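Local coordinates for protein stiv-a81 (Sulfolobus Turreted Icosahedral Virus, PDB 3RKL) that is of unknown function but folds into a small three-stranded sheet followed by two long helices that assemble with other copies, consistent with a four-helix bundle, at residues L60-E63 against Y64-L68. The protein carries 1 engineered substitution. Numbering follows the deposited sequence.
Sequences LLHE and YAIYL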
loop_
_atom_site.group_PDB
_atom_site.type_symbol
_atom_site.label_atom_id
_atom_site.label_comp_id
_atom_site.label_asym_id
_atom_site.label_seq_id
_atom_site.Cartn_x
_atom_site.Cartn_y
_atom_site.Cartn_z
ATOM N N LEU A 60 9.961 -9.848 21.075
ATOM C CA LEU A 60 10.451 -8.891 20.066
ATOM C C LEU A 60 9.498 -7.714 19.926
ATOM O O LEU A 60 9.914 -6.560 19.827
ATOM C CB LEU A 60 10.599 -9.553 18.692
ATOM C CG LEU A 60 11.793 -10.465 18.423
ATOM C CD1 LEU A 60 11.586 -11.162 17.086
ATOM C CD2 LEU A 60 13.101 -9.686 18.430
ATOM N N LEU A 61 8.208 -8.029 19.857
ATOM C CA LEU A 61 7.174 -7.006 19.733
ATOM C C LEU A 61 7.284 -5.973 20.842
ATOM O O LEU A 61 7.268 -4.758 20.596
ATOM C CB LEU A 61 5.792 -7.656 19.718
ATOM C CG LEU A 61 4.585 -6.717 19.676
ATOM C CD1 LEU A 61 4.653 -5.796 18.456
ATOM C CD2 LEU A 61 3.288 -7.488 19.685
ATOM N N HIS A 62 7.392 -6.466 22.075
ATOM C CA HIS A 62 7.484 -5.582 23.220
ATOM C C HIS A 62 8.789 -4.792 23.217
ATOM O O HIS A 62 8.795 -3.599 23.456
ATOM C CB HIS A 62 7.348 -6.367 24.518
ATOM C CG HIS A 62 7.507 -5.521 25.738
ATOM N ND1 HIS A 62 6.767 -4.379 25.945
ATOM C CD2 HIS A 62 8.323 -5.642 26.809
ATOM C CE1 HIS A 62 7.130 -3.826 27.090
ATOM N NE2 HIS A 62 8.061 -4.583 27.641
ATOM N N GLU A 63 9.884 -5.482 22.946
ATOM C CA GLU A 63 11.208 -4.863 22.898
ATOM C C GLU A 63 11.225 -3.664 21.947
ATOM O O GLU A 63 11.637 -2.554 22.306
ATOM C CB GLU A 63 12.216 -5.934 22.467
ATOM C CG GLU A 63 13.567 -5.466 22.087
ATOM C CD GLU A 63 14.517 -6.606 21.687
ATOM O OE1 GLU A 63 14.071 -7.777 21.547
ATOM O OE2 GLU A 63 15.722 -6.315 21.511
ATOM N N TYR A 64 10.775 -3.894 20.721
ATOM C CA TYR A 64 10.797 -2.833 19.708
ATOM C C TYR A 64 9.827 -1.698 20.048
ATOM O O TYR A 64 10.126 -0.545 19.783
ATOM C CB TYR A 64 10.610 -3.413 18.301
ATOM C CG TYR A 64 11.933 -3.880 17.759
ATOM C CD1 TYR A 64 12.712 -3.026 16.992
ATOM C CD2 TYR A 64 12.446 -5.133 18.073
ATOM C CE1 TYR A 64 13.945 -3.405 16.516
ATOM C CE2 TYR A 64 13.700 -5.525 17.604
ATOM C CZ TYR A 64 14.443 -4.642 16.833
ATOM O OH TYR A 64 15.675 -4.998 16.350
ATOM N N ALA A 65 8.697 -2.011 20.679
ATOM C CA ALA A 65 7.778 -0.974 21.151
ATOM C C ALA A 65 8.432 -0.115 22.245
ATOM O O ALA A 65 8.218 1.097 22.313
ATOM C CB ALA A 65 6.477 -1.599 21.656
ATOM N N ILE A 66 9.231 -0.750 23.102
ATOM C CA ILE A 66 9.974 -0.032 24.144
ATOM C C ILE A 66 11.000 0.924 23.496
ATOM O O ILE A 66 11.097 2.094 23.883
ATOM C CB ILE A 66 10.648 -1.005 25.129
ATOM C CG1 ILE A 66 9.601 -1.634 26.058
ATOM C CG2 ILE A 66 11.759 -0.301 25.931
ATOM C CD1 ILE A 66 9.091 -0.711 27.170
ATOM N N TYR A 67 11.720 0.439 22.489
ATOM C CA TYR A 67 12.723 1.270 21.798
ATOM C C TYR A 67 12.053 2.475 21.125
ATOM O O TYR A 67 12.567 3.601 21.148
ATOM C CB TYR A 67 13.479 0.453 20.763
ATOM C CG TYR A 67 14.216 -0.748 21.321
ATOM C CD1 TYR A 67 14.630 -0.795 22.654
ATOM C CD2 TYR A 67 14.505 -1.828 20.508
ATOM C CE1 TYR A 67 15.285 -1.892 23.154
ATOM C CE2 TYR A 67 15.191 -2.924 21.004
ATOM C CZ TYR A 67 15.566 -2.949 22.322
ATOM O OH TYR A 67 16.230 -4.068 22.800
ATOM N N LEU A 68 10.889 2.215 20.548
ATOM C CA LEU A 68 10.092 3.258 19.917
ATOM C C LEU A 68 9.628 4.316 20.926
ATOM O O LEU A 68 9.714 5.521 20.659
ATOM C CB LEU A 68 8.907 2.605 19.218
ATOM C CG LEU A 68 7.922 3.464 18.455
ATOM C CD1 LEU A 68 8.642 4.396 17.443
ATOM C CD2 LEU A 68 6.919 2.528 17.785
#
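Leu60 and Tyr64 begin a run of i to i+4 contacts along helix 55-80. The carbonyl O of Leu60 accepts a hydrogen bond from Tyr64 N at 2.9 Å. Leu60 O also lies in the plane of the Tyr64 ring, at its edge, 3.4 Å from Tyr64 CD2. Leu60 CD2 loosely touches Tyr64 CE2, at 4.3 Å.

Leu61 O accepts a hydrogen bond from Ala65 N at 3.1 Å, and the Ala65 methyl rests beside that oxygen. The Leu61 side chain instead packs on Val36 and Leu39 of helix 25-46.

His62 O takes the N-H of Ile66. With His62 CG anti to the backbone N (chi1 177°), the imidazole lies beside Ile66. Ile66 CG1 sits over one ring face in a CH-pi contact, 3.8 Å from the His62 ring centroid and nearer the rim. Two bonds probably fix the ring's rotation: NE2 to Tyr15 OH, and ND1 to Thr72 OG1 of a second subunit.

Glu63 O accepts a hydrogen bond from Tyr67 N and lies 3.3 Å above the centre of the Tyr67 ring. The extended Glu63 side chain runs past the rim, with CG 3.2 Å from Tyr67 CE2. Tyr67 OH donates to Glu63 OE2 at 2.6 Å, on its anti side and 20° out of the carboxylate plane. Phe20 stacks on Tyr67, and a weak ion pair links OE1 to Lys18.

His62-Ile66 and Glu63-Tyr67 are thus i to i+4 side-chain pairs on the sheet-facing side of a regular alpha helix, consistent with a four-helix bundle completed by another copy's helices.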